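Local coordinates for protein putative rRNA methyltransferase (Sorangium cellulosum, PDB 4RWZ) that methylates 16S ribosomal RNA, a modification that confers aminoglycoside resistance, and depends on the 30S ribosomal subunit for its activation, at residues Thr100-Pro106 against Glu134-Asn140; Leu111-Leu116 against Leu155-Ser159; Gly175-Ser181 against Leu208-Ile214. One frame throughout, in Å; residues are numbered along the deposited sequence.

How the contacts relate
The three contacts lie in the C-terminal half of a Rossmann-like methyltransferase fold, whose seven-stranded sheet runs 3-2-1-4-5-7-6. Contact 1 pairs the fourth and fifth strands, 98-104 and 133-139. About 11 Å away between centres, contact 3 pairs the last two, 176-183 and 207-213. Strand 207-213 lies beside strand 133-139, so the two contacts form four consecutive strands. The centre of contact 2 lies about 13 Å from that of contact 1, where helix 108-115 meets the loop before helix 160-172; Leu139 CD1 touches Val115 CG1 at 3.6 Å. Contacts 1 and 2 alternate along the chain, and contact 3 follows both. Contact 2 thus joins a helix lying against the sheet to the loop leading into helix 160-172.

Contact 1 of 3, residues Thr100-Pro106 against Glu134-Asn140; sequences TLTLNFP and ELIALLN
Leu101 and Leu135 both swing CG anti to the backbone N (chi1 173° and 166°), which lays their side chains alongside each other, pointing the same way, with Leu101 CD2 3.9 Å from Leu135 CD1. Leu103 turns its CG anti to the carbonyl carbon instead and leans across Leu135; the closeness of their CD1 atoms is doubtful in detail. Ala137 completes this face, where Leu103 also packs on Leu110 of helix 108-115. The other face carries Thr100, whose CG2 meets Ile136 CD1 at 3.8 Å. These are neighbouring parallel strands of the Rossmann-like methyltransferase sheet, joined through helices 108-115 and 119-127. Their backbone hydrogen bonds alternate between the two strands: Leu101 N donates to Glu134 O, Ile136 N to Leu101 O, Leu103 N to Ile136 O and Leu138 N to Leu103 O, each at 2.9 Å. Beyond the strand, Phe105 N still reaches Leu138 O, but in a more bent bond (142°). The Phe105 ring offers its edge to Asn140, Phe105 CD1 lying 3.5 Å from Asn140 CB. Water spans both ends: one donates to Glu134 OE1 and bonds Thr100 OG1, while another accepts from Asn140 N at 3.0 Å and donates to Pro106 O.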
loop_
_atom_site.group_PDB
_atom_site.type_symbol
_atom_site.label_atom_id
_atom_site.label_comp_id
_atom_site.label_asym_id
_atom_site.label_seq_id
_atom_site.Cartn_x
_atom_site.Cartn_y
_atom_site.Cartn_z
ATOM N N THR A 100 4.199 -8.228 0.052
ATOM C CA THR A 100 2.826 -7.900 0.469
ATOM C C THR A 100 2.578 -6.412 0.311
ATOM O O THR A 100 3.381 -5.604 0.818
ATOM C CB THR A 100 2.609 -8.260 1.964
ATOM O OG1 THR A 100 3.050 -9.614 2.188
ATOM C CG2 THR A 100 1.129 -8.102 2.343
ATOM N N LEU A 101 1.477 -6.038 -0.359
ATOM C CA LEU A 101 1.110 -4.624 -0.498
ATOM C C LEU A 101 -0.252 -4.484 0.148
ATOM O O LEU A 101 -1.201 -5.127 -0.290
ATOM C CB LEU A 101 0.978 -4.274 -1.974
ATOM C CG LEU A 101 0.446 -2.880 -2.341
ATOM C CD1 LEU A 101 1.422 -1.916 -1.899
ATOM C CD2 LEU A 101 0.304 -2.887 -3.912
ATOM N N THR A 102 -0.366 -3.643 1.169
ATOM C CA THR A 102 -1.631 -3.499 1.883
ATOM C C THR A 102 -2.313 -2.148 1.598
ATOM O O THR A 102 -1.646 -1.108 1.417
ATOM C CB THR A 102 -1.454 -3.673 3.415
ATOM O OG1 THR A 102 -0.467 -2.725 3.883
ATOM C CG2 THR A 102 -1.011 -5.139 3.743
ATOM N N LEU A 103 -3.648 -2.185 1.473
ATOM C CA LEU A 103 -4.455 -0.932 1.407
ATOM C C LEU A 103 -5.506 -1.096 2.475
ATOM O O LEU A 103 -6.468 -1.849 2.296
ATOM C CB LEU A 103 -5.137 -0.772 0.054
ATOM C CG LEU A 103 -4.096 -0.433 -1.032
ATOM C CD1 LEU A 103 -3.805 -1.678 -1.686
ATOM C CD2 LEU A 103 -4.491 0.613 -2.034
ATOM N N ASN A 104 -5.313 -0.411 3.591
ATOM C CA ASN A 104 -6.208 -0.534 4.756
ATOM C C ASN A 104 -7.147 0.643 4.796
ATOM O O ASN A 104 -6.712 1.749 5.083
ATOM C CB ASN A 104 -5.386 -0.506 6.040
ATOM C CG ASN A 104 -4.559 -1.749 6.203
ATOM O OD1 ASN A 104 -5.078 -2.832 6.025
ATOM N ND2 ASN A 104 -3.269 -1.605 6.508
ATOM N N PHE A 105 -8.419 0.399 4.518
ATOM C CA PHE A 105 -9.429 1.468 4.529
ATOM C C PHE A 105 -9.094 2.660 3.643
ATOM O O PHE A 105 -9.062 3.806 4.111
ATOM C CB PHE A 105 -9.693 1.937 5.963
ATOM C CG PHE A 105 -10.137 0.804 6.858
ATOM C CD1 PHE A 105 -11.373 0.219 6.658
ATOM C CD2 PHE A 105 -9.330 0.321 7.863
ATOM C CE1 PHE A 105 -11.802 -0.858 7.456
ATOM C CE2 PHE A 105 -9.770 -0.753 8.658
ATOM C CZ PHE A 105 -11.010 -1.318 8.433
ATOM N N PRO A 106 -8.852 2.404 2.354
ATOM C CA PRO A 106 -8.553 3.513 1.429
ATOM C C PRO A 106 -9.737 4.499 1.360
ATOM O O PRO A 106 -10.881 4.084 1.479
ATOM C CB PRO A 106 -8.429 2.799 0.051
ATOM C CG PRO A 106 -9.240 1.527 0.208
ATOM C CD PRO A 106 -8.909 1.105 1.672
ATOM N N GLU A 134 1.455 -10.433 -2.955
ATOM C CA GLU A 134 0.022 -10.375 -2.671
ATOM C C GLU A 134 -0.436 -8.939 -2.411
ATOM O O GLU A 134 0.215 -8.256 -1.650
ATOM C CB GLU A 134 -0.211 -11.179 -1.387
ATOM C CG GLU A 134 -1.622 -11.565 -1.130
ATOM C CD GLU A 134 -1.780 -12.357 0.190
ATOM O OE1 GLU A 134 -0.814 -12.444 1.008
ATOM O OE2 GLU A 134 -2.875 -12.919 0.371
ATOM N N LEU A 135 -1.543 -8.520 -3.033
ATOM C CA LEU A 135 -2.236 -7.294 -2.677
ATOM C C LEU A 135 -3.338 -7.669 -1.689
ATOM O O LEU A 135 -4.064 -8.605 -1.908
ATOM C CB LEU A 135 -2.862 -6.688 -3.945
ATOM C CG LEU A 135 -3.908 -5.581 -3.819
ATOM C CD1 LEU A 135 -3.195 -4.424 -3.283
ATOM C CD2 LEU A 135 -4.424 -5.191 -5.212
ATOM N N ILE A 136 -3.421 -6.954 -0.560
ATOM C CA ILE A 136 -4.481 -7.201 0.431
ATOM C C ILE A 136 -5.211 -5.857 0.697
ATOM O O ILE A 136 -4.584 -4.882 1.104
ATOM C CB ILE A 136 -3.867 -7.623 1.750
ATOM C CG1 ILE A 136 -3.019 -8.892 1.527
ATOM C CG2 ILE A 136 -4.991 -7.931 2.786
ATOM C CD1 ILE A 136 -2.366 -9.474 2.851
ATOM N N ALA A 137 -6.504 -5.810 0.451
ATOM C CA ALA A 137 -7.248 -4.565 0.634
ATOM C C ALA A 137 -8.384 -4.804 1.639
ATOM O O ALA A 137 -9.142 -5.797 1.528
ATOM C CB ALA A 137 -7.790 -4.053 -0.708
ATOM N N LEU A 138 -8.508 -3.884 2.596
ATOM C CA LEU A 138 -9.633 -3.897 3.545
ATOM C C LEU A 138 -10.520 -2.728 3.164
ATOM O O LEU A 138 -10.109 -1.566 3.308
ATOM C CB LEU A 138 -9.183 -3.694 4.980
ATOM C CG LEU A 138 -8.772 -4.974 5.711
ATOM C CD1 LEU A 138 -9.951 -5.935 5.872
ATOM C CD2 LEU A 138 -7.662 -5.657 4.959
ATOM N N LEU A 139 -11.730 -3.025 2.712
ATOM C CA LEU A 139 -12.550 -2.031 2.009
ATOM C C LEU A 139 -13.787 -1.715 2.847
ATOM O O LEU A 139 -14.511 -2.627 3.241
ATOM C CB LEU A 139 -12.984 -2.551 0.628
ATOM C CG LEU A 139 -11.873 -2.981 -0.350
ATOM C CD1 LEU A 139 -12.474 -3.431 -1.681
ATOM C CD2 LEU A 139 -10.865 -1.868 -0.517
ATOM N N ASN A 140 -14.077 -0.438 3.065
ATOM C CA ASN A 140 -15.189 -0.091 3.926
ATOM C C ASN A 140 -15.687 1.244 3.388
ATOM O O ASN A 140 -14.880 2.134 3.081
ATOM C CB ASN A 140 -14.663 0.014 5.359
ATOM C CG ASN A 140 -15.730 0.383 6.359
ATOM O OD1 ASN A 140 -16.252 1.488 6.334
ATOM N ND2 ASN A 140 -16.079 -0.562 7.229
HETATM O O HOH W 1 1.817 -11.975 1.662
HETATM O O HOH W 2 -12.286 1.786 2.288
#

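Contact 2 of 3, residues Leu111-Leu116 against Leu155-Ser159; sequences LSALVL and LPELS
Val115 of helix 108-115 and the non-regular segment Leu155-Leu158 meet where the Rossmann-like methyltransferase fold leads its chain into helix 160-172. Val115 is the main bump on the helix side, its CB pointing toward the loop. Leu155, Pro156 and Leu158 form the hollow that receives it, and each presents a different part. Val115 CG2 faces the proline ring, 4.0 Å from Pro156 CD, and lies a little farther from Leu155 CD2. Val115 CG1 rests against the forked end of Leu158, 3.9 Å from both Leu158 CD1 and CD2, as the two side chains cross at about a right angle. Leu158 occupies the centre of an inverse gamma turn, just before Ser159 caps the N-terminus of helix 160-172, and it also touches Leu167 of that helix.

The complementary bump is Leu155, whose forked end settles over the hollow bounded by Leu111, Ser112, Val115 and Leu116. With CG anti to its carbonyl carbon (chi1 -65°), it sends CD1 across Leu111 CD2 at 3.8 Å and CD2 over the side chain of Ser112. Leu116 closes the outer end of this hollow: its CD2 lies 3.9 Å from Pro156 CD and also reaches Leu155 CD2, crossing both side chains almost perpendicularly. No hydrogen bond joins the two segments; they meet mainly through apolar side chains, while Val115 O is bonded by Trp162 NE1 of helix 160-172. Ser112 OG, hydrogen-bonded back to Ala108 O, has Leu155 CD2 against it at 3.3 Å.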
loop_
_atom_site.group_PDB
_atom_site.type_symbol
_atom_site.label_atom_id
_atom_site.label_comp_id
_atom_site.label_asym_id
_atom_site.label_seq_id
_atom_site.Cartn_x
_atom_site.Cartn_y
_atom_site.Cartn_z
ATOM N N LEU A 111 -10.750 3.539 -3.097
ATOM C CA LEU A 111 -11.729 2.474 -2.970
ATOM C C LEU A 111 -12.413 2.253 -4.309
ATOM O O LEU A 111 -12.549 1.113 -4.779
ATOM C CB LEU A 111 -12.789 2.854 -1.921
ATOM C CG LEU A 111 -14.016 1.945 -1.771
ATOM C CD1 LEU A 111 -13.595 0.534 -1.376
ATOM C CD2 LEU A 111 -15.000 2.527 -0.729
ATOM N N SER A 112 -12.872 3.345 -4.909
ATOM C CA SER A 112 -13.520 3.195 -6.219
ATOM C C SER A 112 -12.611 2.577 -7.267
ATOM O O SER A 112 -13.033 1.758 -8.082
ATOM C CB SER A 112 -13.993 4.547 -6.760
ATOM O OG SER A 112 -14.880 5.095 -5.823
ATOM N N ALA A 113 -11.362 3.002 -7.270
ATOM C CA ALA A 113 -10.403 2.493 -8.236
ATOM C C ALA A 113 -10.254 0.975 -8.051
ATOM O O ALA A 113 -9.956 0.269 -9.016
ATOM C CB ALA A 113 -9.021 3.229 -8.088
ATOM N N LEU A 114 -10.414 0.450 -6.819
ATOM C CA LEU A 114 -10.222 -1.008 -6.618
ATOM C C LEU A 114 -11.477 -1.817 -6.929
ATOM O O LEU A 114 -11.414 -3.050 -7.247
ATOM C CB LEU A 114 -9.796 -1.322 -5.136
ATOM C CG LEU A 114 -8.443 -0.693 -4.750
ATOM C CD1 LEU A 114 -8.305 -0.755 -3.174
ATOM C CD2 LEU A 114 -7.307 -1.467 -5.363
ATOM N N VAL A 115 -12.640 -1.159 -6.850
ATOM C CA VAL A 115 -13.892 -1.921 -7.070
ATOM C C VAL A 115 -14.572 -1.658 -8.406
ATOM O O VAL A 115 -15.454 -2.444 -8.796
ATOM C CB VAL A 115 -14.918 -1.773 -5.923
ATOM C CG1 VAL A 115 -14.267 -2.196 -4.577
ATOM C CG2 VAL A 115 -15.448 -0.358 -5.827
ATOM N N LEU A 116 -14.233 -0.554 -9.089
ATOM C CA LEU A 116 -14.857 -0.312 -10.400
ATOM C C LEU A 116 -14.398 -1.336 -11.459
ATOM O O LEU A 116 -15.244 -1.951 -12.147
ATOM C CB LEU A 116 -14.695 1.151 -10.867
ATOM C CG LEU A 116 -15.497 2.106 -9.943
ATOM C CD1 LEU A 116 -15.312 3.584 -10.299
ATOM C CD2 LEU A 116 -16.972 1.707 -9.893
ATOM N N LEU A 155 -21.267 2.883 -5.444
ATOM C CA LEU A 155 -20.283 1.845 -5.723
ATOM C C LEU A 155 -20.958 0.480 -5.829
ATOM O O LEU A 155 -21.965 0.217 -5.175
ATOM C CB LEU A 155 -19.166 1.851 -4.672
ATOM C CG LEU A 155 -18.349 3.154 -4.747
ATOM C CD1 LEU A 155 -17.325 3.282 -3.599
ATOM C CD2 LEU A 155 -17.630 3.267 -6.081
ATOM N N PRO A 156 -20.403 -0.407 -6.655
ATOM C CA PRO A 156 -21.058 -1.705 -6.799
ATOM C C PRO A 156 -20.882 -2.596 -5.578
ATOM O O PRO A 156 -19.915 -2.448 -4.844
ATOM C CB PRO A 156 -20.322 -2.322 -7.993
ATOM C CG PRO A 156 -18.954 -1.715 -7.951
ATOM C CD PRO A 156 -19.159 -0.306 -7.445
ATOM N N GLU A 157 -21.849 -3.482 -5.357
ATOM C CA GLU A 157 -21.727 -4.539 -4.370
ATOM C C GLU A 157 -20.804 -5.600 -4.937
ATOM O O GLU A 157 -20.913 -5.965 -6.117
ATOM N N LEU A 158 -19.880 -6.095 -4.124
ATOM C CA LEU A 158 -18.941 -7.085 -4.636
ATOM C C LEU A 158 -19.501 -8.519 -4.557
ATOM O O LEU A 158 -18.949 -9.376 -3.897
ATOM C CB LEU A 158 -17.600 -6.954 -3.910
ATOM C CG LEU A 158 -16.489 -6.146 -4.602
ATOM C CD1 LEU A 158 -17.056 -4.894 -5.200
ATOM C CD2 LEU A 158 -15.388 -5.792 -3.631
ATOM N N SER A 159 -20.583 -8.751 -5.293
ATOM C CA SER A 159 -21.226 -10.039 -5.445
ATOM C C SER A 159 -20.411 -10.929 -6.364
ATOM O O SER A 159 -19.487 -10.457 -7.028
ATOM C CB SER A 159 -22.591 -9.821 -6.074
ATOM O OG SER A 159 -22.447 -9.322 -7.394
#

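Contact 3 of 3, residues Gly175-Ser181 against Leu208-Ile214; sequences GFEIRTS and LLTAEAI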
loop_
_atom_site.group_PDB
_atom_site.type_symbol
_atom_site.label_atom_id
_atom_site.label_comp_id
_atom_site.label_asym_id
_atom_site.label_seq_id
_atom_site.Cartn_x
_atom_site.Cartn_y
_atom_site.Cartn_z
ATOM N N GLY A 175 -2.344 -7.572 -14.323
ATOM C CA GLY A 175 -1.303 -8.420 -13.764
ATOM C C GLY A 175 -1.582 -9.034 -12.387
ATOM O O GLY A 175 -0.650 -9.501 -11.704
ATOM N N PHE A 176 -2.859 -9.093 -11.994
ATOM C CA PHE A 176 -3.266 -9.661 -10.696
ATOM C C PHE A 176 -4.295 -10.747 -10.884
ATOM O O PHE A 176 -5.193 -10.601 -11.717
ATOM C CB PHE A 176 -3.956 -8.576 -9.823
ATOM C CG PHE A 176 -3.005 -7.625 -9.116
ATOM C CD1 PHE A 176 -2.160 -8.086 -8.115
ATOM C CD2 PHE A 176 -3.011 -6.248 -9.427
ATOM C CE1 PHE A 176 -1.315 -7.211 -7.438
ATOM C CE2 PHE A 176 -2.193 -5.348 -8.715
ATOM C CZ PHE A 176 -1.335 -5.847 -7.737
ATOM N N GLU A 177 -4.211 -11.783 -10.062
ATOM C CA GLU A 177 -5.250 -12.806 -10.012
ATOM C C GLU A 177 -5.972 -12.722 -8.675
ATOM O O GLU A 177 -5.370 -12.968 -7.635
ATOM C CB GLU A 177 -4.614 -14.187 -10.196
ATOM C CG GLU A 177 -5.621 -15.310 -10.239
ATOM C CD GLU A 177 -6.486 -15.307 -11.501
ATOM O OE1 GLU A 177 -5.996 -14.925 -12.592
ATOM O OE2 GLU A 177 -7.650 -15.762 -11.420
ATOM N N ILE A 178 -7.248 -12.345 -8.683
ATOM C CA ILE A 178 -7.998 -12.254 -7.414
ATOM C C ILE A 178 -8.064 -13.616 -6.717
ATOM O O ILE A 178 -8.349 -14.626 -7.347
ATOM C CB ILE A 178 -9.440 -11.724 -7.638
ATOM C CG1 ILE A 178 -9.362 -10.259 -8.113
ATOM C CG2 ILE A 178 -10.254 -11.818 -6.357
ATOM C CD1 ILE A 178 -10.711 -9.546 -8.273
ATOM N N ARG A 179 -7.804 -13.618 -5.427
ATOM C CA ARG A 179 -7.800 -14.858 -4.639
ATOM C C ARG A 179 -8.968 -14.922 -3.705
ATOM O O ARG A 179 -9.783 -15.815 -3.781
ATOM C CB ARG A 179 -6.490 -14.985 -3.870
ATOM C CG ARG A 179 -5.318 -15.188 -4.820
ATOM C CD ARG A 179 -5.515 -16.476 -5.656
ATOM N NE ARG A 179 -4.388 -16.735 -6.558
ATOM C CZ ARG A 179 -4.400 -17.642 -7.531
ATOM N NH1 ARG A 179 -5.488 -18.364 -7.755
ATOM N NH2 ARG A 179 -3.336 -17.801 -8.303
ATOM N N THR A 180 -9.047 -13.980 -2.800
ATOM C CA THR A 180 -10.065 -13.996 -1.775
ATOM C C THR A 180 -10.959 -12.777 -1.922
ATOM O O THR A 180 -10.467 -11.678 -2.169
ATOM C CB THR A 180 -9.366 -13.940 -0.392
ATOM O OG1 THR A 180 -8.655 -15.166 -0.190
ATOM C CG2 THR A 180 -10.349 -13.690 0.744
ATOM N N SER A 181 -12.264 -12.975 -1.772
ATOM C CA SER A 181 -13.188 -11.844 -1.656
ATOM C C SER A 181 -14.217 -12.241 -0.573
ATOM O O SER A 181 -15.056 -13.099 -0.809
ATOM C CB SER A 181 -13.852 -11.571 -3.002
ATOM O OG SER A 181 -14.759 -10.483 -2.959
ATOM N N LEU A 208 -12.791 -7.943 2.541
ATOM C CA LEU A 208 -11.386 -8.284 2.311
ATOM C C LEU A 208 -11.230 -8.745 0.883
ATOM O O LEU A 208 -11.973 -9.606 0.422
ATOM C CB LEU A 208 -10.985 -9.411 3.252
ATOM C CG LEU A 208 -9.668 -10.118 2.949
ATOM C CD1 LEU A 208 -8.456 -9.212 3.180
ATOM C CD2 LEU A 208 -9.586 -11.432 3.819
ATOM N N LEU A 209 -10.333 -8.108 0.134
ATOM C CA LEU A 209 -10.134 -8.516 -1.241
ATOM C C LEU A 209 -8.645 -8.750 -1.380
ATOM O O LEU A 209 -7.869 -7.889 -0.991
ATOM C CB LEU A 209 -10.575 -7.386 -2.185
ATOM C CG LEU A 209 -10.409 -7.582 -3.694
ATOM C CD1 LEU A 209 -11.311 -8.724 -4.130
ATOM C CD2 LEU A 209 -10.801 -6.258 -4.379
ATOM N N THR A 210 -8.220 -9.891 -1.899
ATOM C CA THR A 210 -6.780 -10.112 -2.029
ATOM C C THR A 210 -6.516 -10.590 -3.449
ATOM O O THR A 210 -7.396 -11.122 -4.117
ATOM C CB THR A 210 -6.195 -11.183 -1.031
ATOM O OG1 THR A 210 -6.651 -12.485 -1.413
ATOM C CG2 THR A 210 -6.569 -10.876 0.434
ATOM N N ALA A 211 -5.319 -10.329 -3.957
ATOM C CA ALA A 211 -4.982 -10.836 -5.267
ATOM C C ALA A 211 -3.496 -11.120 -5.348
ATOM O O ALA A 211 -2.691 -10.527 -4.612
ATOM C CB ALA A 211 -5.396 -9.814 -6.367
ATOM N N GLU A 212 -3.131 -12.020 -6.231
ATOM C CA GLU A 212 -1.727 -12.411 -6.369
ATOM C C GLU A 212 -1.118 -11.762 -7.608
ATOM O O GLU A 212 -1.731 -11.786 -8.671
ATOM C CB GLU A 212 -1.626 -13.946 -6.505
ATOM C CG GLU A 212 -0.182 -14.454 -6.691
ATOM C CD GLU A 212 -0.115 -15.987 -6.847
ATOM O OE1 GLU A 212 -1.120 -16.654 -6.573
ATOM O OE2 GLU A 212 0.922 -16.512 -7.280
ATOM N N ALA A 213 0.094 -11.231 -7.482
ATOM C CA ALA A 213 0.749 -10.653 -8.655
ATOM C C ALA A 213 1.168 -11.804 -9.544
ATOM O O ALA A 213 1.905 -12.703 -9.109
ATOM C CB ALA A 213 1.957 -9.832 -8.238
ATOM N N ILE A 214 0.684 -11.791 -10.781
ATOM C CA ILE A 214 1.040 -12.851 -11.711
ATOM C C ILE A 214 1.881 -12.444 -12.908
ATOM O O ILE A 214 2.159 -11.266 -13.173
ATOM C CB ILE A 214 -0.240 -13.592 -12.226
ATOM C CG1 ILE A 214 -1.191 -12.587 -12.846
ATOM C CG2 ILE A 214 -0.891 -14.414 -11.080
ATOM C CD1 ILE A 214 -2.470 -13.177 -13.462
#
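Glu177 and Glu212 face each other as an antiparallel hydrogen-bonded pair: Glu177 N donates to Glu212 O and Glu212 N to Glu177 O, both at 2.8 Å. Beyond the strand ends, Gly175 O accepts one more bond, from Ile214 N. Gly175 closes helix 160-172 in a Schellman motif, its positive phi turning the chain into the strand, and its O also takes a bond from Arg126 NE.

Toward the other end, Arg179 and Thr180 both oppose Thr210, a classic beta bulge at the outer edge of the Rossmann-like methyltransferase sheet. Thr210 supplies acceptors to both residues. Its O receives Arg179 N at 2.8 Å, almost straight at hydrogen (175°) although the donor stands above the carbonyl plane. Its OG1, set between the backbone N and carbonyl carbon (chi1 70°), takes the bent bond from Thr180 N at 3.1 Å, while Thr210 N returns a bond to Thr180 O.

Over this backbone Arg179 grips Glu212 side-on. Arg179 NH2, at 3.0 Å, and NE, at a longer 3.3 Å, both donate to Glu212 OE1 in bent bonds from the same face of the carboxylate, whose plane is turned 40° from the guanidinium. Glu177 CG lies over one guanidinium face, and Glu177 OE1 has its own salt bridge with Arg172 NE. Beneath, Phe176 CB packs on Ala211 CB and Ile178 CG2 on Leu209 CD1. Two donors on OE1 would probably favour a charged Glu212, and Thr210 OG1 appears to satisfy the Thr180 N-H, which the bulge shifts out of regular backbone pairing.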